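Local coordinates for outer membrane protein assembly factor BamA (Haemophilus ducreyi, PDB 4K3C) that probably serves as part of the Bam complex, helping to assemble beta-barrel proteins and insert them into the outer membrane, at residues S55-L60 against I76-R81; R82-K87 against D145-I150; R89-D94 against I151-E156; S99-E104 against G129-V134. All blocks are in the same frame, centred on the assembly; numbering follows the deposited sequence.

All four contacts lie in the two periplasmic POTRA domains kept in this construct ahead of the transmembrane barrel. Interaction 1 comes first along the chain, in the earlier domain; its centre is about 19 Å from that of interaction 2, and S55 just touches I83 at the join. Interactions 2 and 3, their centres also about 19 Å apart, are successive lengths of one parallel pairing, strand 84-91 with strand 147-156. Both segments of interaction 4 fall in the chain between those two strands, and its centre is about 8 Å from that of interaction 3. Thus 2, 3 and 4 belong to one domain, joining its sheet to part of its helical cover, with interaction 4 reaching the barrel.

Interaction 1 of 4, residues S55-L60 against I76-R81; sequences SAKVDL and IVDAGR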
# COMPACT_ATOMS: atom_id res chain seq x y z
N SER A 55 -40.68 -0.94 10.16
CA SER A 55 -41.51 -1.80 11.00
C SER A 55 -42.19 -2.82 10.12
O SER A 55 -42.88 -2.47 9.17
CB SER A 55 -42.56 -0.98 11.76
OG SER A 55 -41.94 -0.12 12.71
N ALA A 56 -41.97 -4.09 10.44
CA ALA A 56 -42.53 -5.18 9.66
C ALA A 56 -42.61 -6.42 10.52
O ALA A 56 -41.61 -6.86 11.10
CB ALA A 56 -41.68 -5.44 8.42
N LYS A 57 -43.81 -6.99 10.61
CA LYS A 57 -44.02 -8.19 11.40
C LYS A 57 -44.16 -9.37 10.44
O LYS A 57 -45.18 -9.51 9.78
CB LYS A 57 -45.29 -8.07 12.25
CG LYS A 57 -45.48 -6.73 12.98
CD LYS A 57 -44.96 -6.77 14.41
CE LYS A 57 -46.01 -6.30 15.41
NZ LYS A 57 -47.09 -7.30 15.62
N VAL A 58 -43.12 -10.21 10.37
CA VAL A 58 -43.21 -11.45 9.60
C VAL A 58 -43.34 -12.66 10.54
O VAL A 58 -42.37 -13.08 11.18
CB VAL A 58 -42.01 -11.64 8.63
CG1 VAL A 58 -42.02 -13.03 8.01
CG2 VAL A 58 -42.05 -10.57 7.55
N ASP A 59 -44.55 -13.21 10.62
CA ASP A 59 -44.87 -14.27 11.56
C ASP A 59 -44.95 -15.64 10.90
O ASP A 59 -45.92 -15.96 10.21
CB ASP A 59 -46.20 -13.99 12.26
CG ASP A 59 -46.25 -12.61 12.90
OD1 ASP A 59 -45.18 -12.09 13.29
OD2 ASP A 59 -47.36 -12.05 13.02
N LEU A 60 -43.93 -16.47 11.13
CA LEU A 60 -44.00 -17.86 10.70
C LEU A 60 -44.89 -18.64 11.65
O LEU A 60 -44.58 -18.79 12.83
CB LEU A 60 -42.61 -18.48 10.61
CG LEU A 60 -41.93 -18.38 9.25
CD1 LEU A 60 -40.60 -19.13 9.24
CD2 LEU A 60 -42.85 -18.91 8.16
N ILE A 76 -47.12 -14.69 7.63
CA ILE A 76 -48.08 -13.71 8.10
C ILE A 76 -47.40 -12.35 8.23
O ILE A 76 -46.71 -12.06 9.21
CB ILE A 76 -48.73 -14.14 9.43
CG1 ILE A 76 -49.39 -15.52 9.26
CG2 ILE A 76 -49.74 -13.11 9.90
CD1 ILE A 76 -49.73 -16.22 10.56
N VAL A 77 -47.60 -11.51 7.21
CA VAL A 77 -46.83 -10.28 7.07
C VAL A 77 -47.61 -9.01 7.40
O VAL A 77 -48.55 -8.64 6.70
CB VAL A 77 -46.26 -10.16 5.64
CG1 VAL A 77 -45.44 -8.89 5.50
CG2 VAL A 77 -45.42 -11.37 5.30
N ASP A 78 -47.18 -8.34 8.46
CA ASP A 78 -47.71 -7.04 8.81
C ASP A 78 -46.66 -6.01 8.44
O ASP A 78 -45.67 -5.86 9.14
CB ASP A 78 -48.01 -6.98 10.30
CG ASP A 78 -48.82 -5.77 10.69
OD1 ASP A 78 -49.14 -4.96 9.79
OD2 ASP A 78 -49.13 -5.61 11.88
N ALA A 79 -46.87 -5.32 7.33
CA ALA A 79 -45.83 -4.50 6.72
C ALA A 79 -45.74 -3.07 7.24
O ALA A 79 -44.92 -2.29 6.76
CB ALA A 79 -46.00 -4.49 5.21
N GLY A 80 -46.58 -2.72 8.22
CA GLY A 80 -46.59 -1.38 8.79
C GLY A 80 -46.83 -0.26 7.78
O GLY A 80 -47.21 -0.50 6.64
N ARG A 81 -46.60 0.98 8.21
CA ARG A 81 -46.70 2.13 7.32
C ARG A 81 -45.37 2.37 6.60
O ARG A 81 -44.33 1.87 7.03
CB ARG A 81 -47.11 3.39 8.08
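K57, V58 and D59 face D78, V77 and I76 across two antiparallel strands whose short axes come within 4.6 Å at an angle of 167°. K57 and D78 make a hydrogen-bonded pair: K57 N gives to D78 O, and D78 N gives back to K57 O at 2.7 Å. D59 and I76 make the next one, with D59 N to I76 O at 2.8 Å; the return bond, I76 N to D59 O, is longer and more bent.

Between them V58 and V77 form the non-hydrogen-bonded pair and point to the other face. They run side by side and touch through V58 CG2 and V77 CG2, 4.1 Å apart.

K57 and D78 also lie side by side, CB to CB at 3.5 Å. The lysine chain then bends at every torsion from chi2 on, leaving K57 NZ 4.6 Å from D78 OD2, close for opposite charges but not a salt bridge. D59 crosses I76 at about a right angle, D59 CB 3.8 Å from I76 CB.

This two-stranded antiparallel sheet lies on the surface of the earlier POTRA domain, its strands joined by a long loop. L60 touches L37, just before helix 38-49, I76 packs on Y61, and past G80 the chain leads to strand 84-91.

Interaction 2 of 4, residues R82-K87 against D145-I150; sequences RIYVRK and DDQVDI
I83, V85, V148 and I150 form the tightly packed side of this parallel pairing. V148 CG2 lies 3.6 Å from I83 CG2 and 3.8 Å from V85 CG2, so one methyl bridges two residues of the first segment, while V85 CG1 reaches on to I150 CG2. V85 and V148 are buried, and V85 is covered further by Q107.

The backbones bond in parallel fashion. V148 N gives to Y84 O and R86 N to V148 O, both at 2.8 Å; Y84 N to D146 O is longer. The short strand axes cross at -52°, and the last link, I150 N to K87 O, is weak.

The face of Y84 and Q147 is looser, both residues being partly exposed. The two side chains run alongside each other, Q147 CG meeting the Y84 ring at its edge at CD2 (3.5 Å), with the amide turned 88° to the ring. Beyond them R86, exposed and bent at chi2 and chi3, swings its guanidinium nearly coplanar with the carboxylate of D149, which is buried; V141 touches both. R86 NE gives a fairly straight bond (2.9 Å) to the syn side of D149 OD1, an oxygen that also takes a weak bond from K87 N. The second arm of this salt bridge is modelled too short to interpret. R89 adds a long, weak ion pair to D149.

Strand 84-91 beside strand 147-156 in parallel, with strand 131-136 on the far side of the latter and two helices in the connection, fits the POTRA fold.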
# COMPACT_ATOMS: atom_id res chain seq x y z
N ARG A 82 -45.43 3.11 5.50
CA ARG A 82 -44.22 3.52 4.78
C ARG A 82 -43.64 4.75 5.47
O ARG A 82 -44.30 5.78 5.58
CB ARG A 82 -44.53 3.81 3.30
CG ARG A 82 -43.46 4.62 2.57
CD ARG A 82 -43.89 6.08 2.40
NE ARG A 82 -42.90 6.91 1.73
CZ ARG A 82 -42.59 6.82 0.44
NH1 ARG A 82 -41.69 7.63 -0.09
NH2 ARG A 82 -43.18 5.90 -0.33
N ILE A 83 -42.40 4.63 5.93
CA ILE A 83 -41.77 5.66 6.75
C ILE A 83 -40.96 6.66 5.93
O ILE A 83 -39.96 6.31 5.30
CB ILE A 83 -40.89 5.03 7.84
CG1 ILE A 83 -41.45 3.66 8.23
CG2 ILE A 83 -40.81 5.93 9.04
CD1 ILE A 83 -40.67 2.96 9.32
N TYR A 84 -41.39 7.92 5.94
CA TYR A 84 -40.76 8.98 5.15
C TYR A 84 -39.75 9.78 5.99
O TYR A 84 -40.11 10.39 6.99
CB TYR A 84 -41.84 9.89 4.56
CG TYR A 84 -41.34 11.19 3.98
CD1 TYR A 84 -40.75 11.24 2.72
CD2 TYR A 84 -41.48 12.38 4.68
CE1 TYR A 84 -40.31 12.44 2.19
CE2 TYR A 84 -41.04 13.58 4.16
CZ TYR A 84 -40.45 13.61 2.91
OH TYR A 84 -40.01 14.80 2.39
N VAL A 85 -38.48 9.78 5.57
CA VAL A 85 -37.44 10.50 6.31
C VAL A 85 -37.39 11.98 5.97
O VAL A 85 -37.17 12.37 4.82
CB VAL A 85 -36.05 9.88 6.09
CG1 VAL A 85 -34.97 10.80 6.64
CG2 VAL A 85 -35.96 8.51 6.74
N ARG A 86 -37.60 12.81 6.98
CA ARG A 86 -37.63 14.26 6.82
C ARG A 86 -36.22 14.81 6.65
O ARG A 86 -35.88 15.39 5.61
CB ARG A 86 -38.35 14.90 8.01
CG ARG A 86 -38.88 16.30 7.76
CD ARG A 86 -38.02 17.34 8.45
NE ARG A 86 -37.84 17.07 9.88
CZ ARG A 86 -38.61 17.57 10.84
NH1 ARG A 86 -39.62 18.37 10.54
NH2 ARG A 86 -38.37 17.26 12.11
N LYS A 87 -35.39 14.63 7.67
CA LYS A 87 -33.99 15.05 7.63
C LYS A 87 -33.18 14.22 8.63
O LYS A 87 -33.73 13.76 9.63
CB LYS A 87 -33.87 16.53 7.96
CG LYS A 87 -33.01 17.30 6.98
CD LYS A 87 -31.53 17.03 7.23
CE LYS A 87 -30.91 16.28 6.07
NZ LYS A 87 -31.28 16.94 4.80
N ASP A 145 -48.43 12.84 10.48
CA ASP A 145 -47.64 11.75 11.05
C ASP A 145 -46.90 11.00 9.94
O ASP A 145 -46.88 11.45 8.80
CB ASP A 145 -48.58 10.79 11.79
CG ASP A 145 -47.87 9.90 12.79
OD1 ASP A 145 -46.89 10.36 13.42
OD2 ASP A 145 -48.28 8.73 12.94
N ASP A 146 -46.29 9.86 10.29
CA ASP A 146 -45.60 8.96 9.36
C ASP A 146 -44.22 9.43 8.86
O ASP A 146 -43.50 8.68 8.20
CB ASP A 146 -46.53 8.49 8.22
CG ASP A 146 -46.11 9.01 6.86
OD1 ASP A 146 -46.44 10.17 6.52
OD2 ASP A 146 -45.46 8.26 6.10
N GLN A 147 -43.83 10.66 9.21
CA GLN A 147 -42.48 11.15 8.92
C GLN A 147 -41.51 10.81 10.05
O GLN A 147 -41.92 10.61 11.19
CB GLN A 147 -42.48 12.67 8.71
CG GLN A 147 -43.36 13.17 7.57
CD GLN A 147 -43.11 14.63 7.24
OE1 GLN A 147 -42.03 15.16 7.50
NE2 GLN A 147 -44.12 15.29 6.68
N VAL A 148 -40.22 10.73 9.74
CA VAL A 148 -39.20 10.54 10.78
C VAL A 148 -37.92 11.32 10.56
O VAL A 148 -37.43 11.46 9.43
CB VAL A 148 -38.77 9.07 10.99
CG1 VAL A 148 -39.87 8.26 11.66
CG2 VAL A 148 -38.30 8.44 9.67
N ASP A 149 -37.37 11.81 11.66
CA ASP A 149 -36.00 12.29 11.70
C ASP A 149 -35.15 11.15 12.23
O ASP A 149 -35.51 10.50 13.21
CB ASP A 149 -35.88 13.50 12.64
CG ASP A 149 -36.38 14.78 12.00
OD1 ASP A 149 -36.11 14.99 10.80
OD2 ASP A 149 -37.04 15.58 12.71
N ILE A 150 -34.03 10.89 11.57
CA ILE A 150 -33.08 9.90 12.07
C ILE A 150 -31.78 10.55 12.59
O ILE A 150 -30.95 11.04 11.82
CB ILE A 150 -32.80 8.82 11.00
CG1 ILE A 150 -31.50 8.06 11.32
CG2 ILE A 150 -32.73 9.44 9.62
CD1 ILE A 150 -31.19 6.98 10.31

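Interaction 3 of 4, residues R89-D94 against I151-E156; sequences RFEGND and IYKIKE
R89, F90 and E91 pair in parallel with I151, Y152 and K153, the short axes 4.5 Å apart and inclined at 23°. Y152 N gives to R89 O at 2.8 Å, E91 N to Y152 O at 2.9 Å, and I154 N to E91 O. The pairing ends at G92, whose positive phi leads the chain into an inverse gamma turn centred on N93.

F90 and Y152 lie side by side on one face. Their rings are tilted 44° to each other, neither stacked nor edge-to-face, and the close touch is F90 CD1 on Y152 CB at 3.5 Å. L101 and M105 pack against F90, and helix 119-125 lies against Y152.

On the other face E91 has its CG between backbone N and carbonyl carbon (chi1 60°). From there its extended chain lays the carboxylate by I151 CD1 and K153 CD, while the K153 amine leads away, with a long, weak pairing to E135. At the turn, I154 CD1 reaches N93 CB at 3.7 Å. E156 curls back over G92 and N93, its oxygens taking hydrogen bonds from T96 OG1 and V95 N.

The chemistry is thus divided: an aromatic, apolar face turned to the helices, a face of mixed character where E91 and K153 lie near each other without their charged atoms meeting, and a carboxylate that pins the loop leaving the first strand.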
# COMPACT_ATOMS: atom_id res chain seq x y z
N ARG A 89 -29.88 14.13 11.28
CA ARG A 89 -29.11 15.07 12.08
C ARG A 89 -28.16 14.36 13.02
O ARG A 89 -28.30 13.16 13.28
CB ARG A 89 -30.04 15.99 12.89
CG ARG A 89 -30.84 16.99 12.06
CD ARG A 89 -31.62 17.94 12.97
NE ARG A 89 -32.11 17.29 14.19
CZ ARG A 89 -33.36 16.86 14.37
NH1 ARG A 89 -34.27 17.01 13.41
NH2 ARG A 89 -33.71 16.28 15.51
N PHE A 90 -27.19 15.10 13.53
CA PHE A 90 -26.21 14.51 14.44
C PHE A 90 -26.20 15.23 15.78
O PHE A 90 -26.54 16.42 15.87
CB PHE A 90 -24.83 14.56 13.80
CG PHE A 90 -24.77 13.98 12.42
CD1 PHE A 90 -24.65 12.61 12.23
CD2 PHE A 90 -24.84 14.80 11.30
CE1 PHE A 90 -24.59 12.08 10.97
CE2 PHE A 90 -24.78 14.26 10.02
CZ PHE A 90 -24.66 12.91 9.86
N GLU A 91 -25.84 14.51 16.83
CA GLU A 91 -25.64 15.13 18.12
C GLU A 91 -24.54 14.42 18.89
O GLU A 91 -24.24 13.26 18.62
CB GLU A 91 -26.95 15.21 18.92
CG GLU A 91 -27.62 13.90 19.23
CD GLU A 91 -29.03 14.12 19.76
OE1 GLU A 91 -29.78 14.93 19.17
OE2 GLU A 91 -29.39 13.47 20.77
N GLY A 92 -23.93 15.14 19.83
CA GLY A 92 -22.77 14.64 20.55
C GLY A 92 -21.47 14.96 19.83
O GLY A 92 -20.39 14.68 20.33
N ASN A 93 -21.59 15.57 18.65
CA ASN A 93 -20.44 15.88 17.81
C ASN A 93 -19.85 17.23 18.11
O ASN A 93 -19.98 18.16 17.31
CB ASN A 93 -20.80 15.79 16.32
CG ASN A 93 -22.00 16.64 15.95
OD1 ASN A 93 -22.99 16.69 16.69
ND2 ASN A 93 -21.93 17.31 14.81
N ASP A 94 -19.19 17.34 19.26
CA ASP A 94 -18.74 18.64 19.75
C ASP A 94 -17.54 19.15 19.00
O ASP A 94 -17.40 20.36 18.75
CB ASP A 94 -18.46 18.57 21.25
CG ASP A 94 -19.69 18.26 22.05
OD1 ASP A 94 -20.75 18.87 21.77
OD2 ASP A 94 -19.62 17.38 22.94
N ILE A 151 -31.64 10.56 13.92
CA ILE A 151 -30.51 11.21 14.59
C ILE A 151 -29.34 10.25 14.82
O ILE A 151 -29.55 9.07 15.09
CB ILE A 151 -30.93 11.87 15.94
CG1 ILE A 151 -30.33 11.12 17.14
CG2 ILE A 151 -32.45 11.95 16.05
CD1 ILE A 151 -30.85 11.59 18.49
N TYR A 152 -28.12 10.76 14.71
CA TYR A 152 -26.95 9.95 15.05
C TYR A 152 -26.22 10.56 16.24
O TYR A 152 -25.69 11.67 16.15
CB TYR A 152 -26.00 9.82 13.86
CG TYR A 152 -26.48 8.87 12.77
CD1 TYR A 152 -27.48 9.25 11.88
CD2 TYR A 152 -25.91 7.61 12.62
CE1 TYR A 152 -27.90 8.39 10.88
CE2 TYR A 152 -26.33 6.75 11.63
CZ TYR A 152 -27.32 7.14 10.76
OH TYR A 152 -27.75 6.28 9.77
N LYS A 153 -26.21 9.83 17.35
CA LYS A 153 -25.60 10.30 18.59
C LYS A 153 -24.24 9.65 18.75
O LYS A 153 -24.14 8.45 18.99
CB LYS A 153 -26.49 9.97 19.78
CG LYS A 153 -25.94 10.34 21.15
CD LYS A 153 -27.03 10.96 22.03
CE LYS A 153 -26.76 10.72 23.51
NZ LYS A 153 -26.79 9.27 23.87
N ILE A 154 -23.18 10.46 18.63
CA ILE A 154 -21.83 9.92 18.75
C ILE A 154 -21.09 10.38 20.01
O ILE A 154 -21.37 11.43 20.58
CB ILE A 154 -21.00 10.17 17.46
CG1 ILE A 154 -19.76 11.02 17.75
CG2 ILE A 154 -21.85 10.84 16.40
CD1 ILE A 154 -20.00 12.49 17.70
N LYS A 155 -20.16 9.53 20.46
CA LYS A 155 -19.20 9.90 21.49
C LYS A 155 -17.85 10.08 20.80
O LYS A 155 -17.28 9.12 20.27
CB LYS A 155 -19.10 8.81 22.55
CG LYS A 155 -18.07 9.07 23.64
CD LYS A 155 -18.52 10.21 24.54
CE LYS A 155 -17.34 10.84 25.29
NZ LYS A 155 -17.80 11.95 26.19
N GLU A 156 -17.36 11.32 20.78
CA GLU A 156 -16.06 11.63 20.19
C GLU A 156 -15.00 10.84 20.92
O GLU A 156 -15.22 10.39 22.04
CB GLU A 156 -15.74 13.12 20.36
CG GLU A 156 -16.74 14.07 19.73
CD GLU A 156 -16.42 14.38 18.29
OE1 GLU A 156 -15.56 13.68 17.71
OE2 GLU A 156 -17.00 15.33 17.75

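Interaction 4 of 4, residues S99-E104 against G129-V134; sequences STLRRE and GFYETV
L101 meets Y131 at the phenol end of the ring: L101 CD2 sits 3.4 Å from Y131 CZ, coming in obliquely. With CG anti to the carbonyl carbon (chi1 -60°), the leucine carries its branched tip across from the short helix 98-101 toward the tyrosine. The neighbouring F130 lies against the same tyrosine, its CB 3.5 Å above the centre of the Y131 ring, so F130 CB covers one face and L101 packs at the far end.

F130 turns its ring to T100 and R103. T100 CG2 comes near F130 CE2 at 4.4 Å, a light touch. R103 crosses F130 at about a right angle and brings R103 NH2 within 4.1 Å of F130 CE2, near the ring plane. This approach is at the ring edge, with the guanidinium and ring planes 42° apart, and is not a stack. T100 CG2 lies over a face of that guanidinium, 3.4 Å above its plane and offset toward its rim, joining arginine, threonine and phenylalanine into one cluster.

The contact is buried and mainly apolar, though the Y131 hydroxyl lies beside the leucine methyl. L125 packs on both L101 and Y131, and I154 reaches them from the sheet. T100 OG1 hydrogen-bonds to G187 O, while F130 touches D183 and N184 at the end of strand 175-185. This is the helix-on-sheet core of a POTRA domain, placed where the domain meets the transmembrane barrel.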
# COMPACT_ATOMS: atom_id res chain seq x y z
N SER A 99 -20.30 18.20 8.36
CA SER A 99 -19.64 17.77 7.14
C SER A 99 -19.08 16.38 7.31
O SER A 99 -19.50 15.44 6.64
CB SER A 99 -18.49 18.72 6.80
OG SER A 99 -18.83 20.08 7.04
N THR A 100 -18.13 16.24 8.24
CA THR A 100 -17.34 15.02 8.37
C THR A 100 -18.16 13.75 8.69
O THR A 100 -17.72 12.64 8.40
CB THR A 100 -16.16 15.25 9.35
OG1 THR A 100 -15.37 16.36 8.88
CG2 THR A 100 -15.25 14.04 9.46
N LEU A 101 -19.35 13.93 9.25
CA LEU A 101 -20.26 12.81 9.49
C LEU A 101 -21.24 12.67 8.31
O LEU A 101 -21.56 11.56 7.87
CB LEU A 101 -21.03 12.99 10.81
CG LEU A 101 -20.29 13.08 12.16
CD1 LEU A 101 -20.80 14.27 12.96
CD2 LEU A 101 -20.43 11.82 12.99
N ARG A 102 -21.73 13.79 7.79
CA ARG A 102 -22.61 13.78 6.63
C ARG A 102 -21.78 13.68 5.37
O ARG A 102 -21.60 14.65 4.63
CB ARG A 102 -23.51 15.01 6.60
CG ARG A 102 -24.54 14.99 5.50
CD ARG A 102 -25.54 16.10 5.70
NE ARG A 102 -26.39 15.85 6.86
CZ ARG A 102 -26.77 16.78 7.72
NH1 ARG A 102 -27.55 16.47 8.74
NH2 ARG A 102 -26.36 18.04 7.55
N ARG A 103 -21.25 12.48 5.15
CA ARG A 103 -20.37 12.20 4.05
C ARG A 103 -20.43 10.70 4.01
O ARG A 103 -20.35 10.08 2.95
CB ARG A 103 -18.94 12.69 4.35
CG ARG A 103 -17.84 11.64 4.16
CD ARG A 103 -16.87 11.58 5.36
NE ARG A 103 -15.76 12.53 5.24
CZ ARG A 103 -14.68 12.51 6.01
NH1 ARG A 103 -13.71 13.41 5.82
NH2 ARG A 103 -14.55 11.59 6.97
N GLU A 104 -20.62 10.13 5.19
CA GLU A 104 -20.83 8.71 5.32
C GLU A 104 -22.33 8.36 5.29
O GLU A 104 -22.70 7.19 5.31
CB GLU A 104 -20.15 8.16 6.58
CG GLU A 104 -18.62 8.31 6.57
CD GLU A 104 -17.92 7.43 5.52
OE1 GLU A 104 -16.69 7.58 5.34
OE2 GLU A 104 -18.60 6.58 4.88
N GLY A 129 -12.83 5.05 13.13
CA GLY A 129 -11.95 5.23 14.26
C GLY A 129 -12.25 6.50 15.04
O GLY A 129 -11.73 6.69 16.14
N PHE A 130 -13.09 7.36 14.48
CA PHE A 130 -13.29 8.69 15.05
C PHE A 130 -14.13 8.69 16.30
O PHE A 130 -14.06 9.63 17.09
CB PHE A 130 -13.94 9.60 14.03
CG PHE A 130 -13.09 9.88 12.84
CD1 PHE A 130 -11.71 9.76 12.93
CD2 PHE A 130 -13.65 10.27 11.65
CE1 PHE A 130 -10.92 10.03 11.84
CE2 PHE A 130 -12.85 10.53 10.55
CZ PHE A 130 -11.49 10.41 10.65
N TYR A 131 -14.95 7.68 16.48
CA TYR A 131 -15.91 7.67 17.57
C TYR A 131 -15.86 6.39 18.33
O TYR A 131 -15.47 5.38 17.79
CB TYR A 131 -17.30 7.84 17.02
CG TYR A 131 -17.37 8.73 15.82
CD1 TYR A 131 -17.31 10.08 15.93
CD2 TYR A 131 -17.49 8.20 14.56
CE1 TYR A 131 -17.37 10.87 14.84
CE2 TYR A 131 -17.54 9.00 13.47
CZ TYR A 131 -17.49 10.33 13.62
OH TYR A 131 -17.53 11.12 12.53
N GLU A 132 -16.25 6.43 19.59
CA GLU A 132 -16.28 5.23 20.41
C GLU A 132 -17.63 4.59 20.23
O GLU A 132 -17.77 3.39 20.26
CB GLU A 132 -16.14 5.59 21.88
CG GLU A 132 -14.79 6.02 22.32
CD GLU A 132 -13.87 4.87 22.67
OE1 GLU A 132 -14.31 3.72 22.62
OE2 GLU A 132 -12.70 5.10 22.99
N THR A 133 -18.61 5.44 20.02
CA THR A 133 -20.01 5.11 20.11
C THR A 133 -20.75 5.77 18.97
O THR A 133 -20.63 6.95 18.76
CB THR A 133 -20.53 5.68 21.42
OG1 THR A 133 -20.00 4.92 22.49
CG2 THR A 133 -22.03 5.65 21.51
N VAL A 134 -21.56 5.00 18.29
CA VAL A 134 -22.44 5.54 17.30
C VAL A 134 -23.76 4.87 17.50
O VAL A 134 -23.82 3.66 17.57
CB VAL A 134 -21.92 5.23 15.94
CG1 VAL A 134 -22.75 5.91 14.92
CG2 VAL A 134 -20.52 5.69 15.84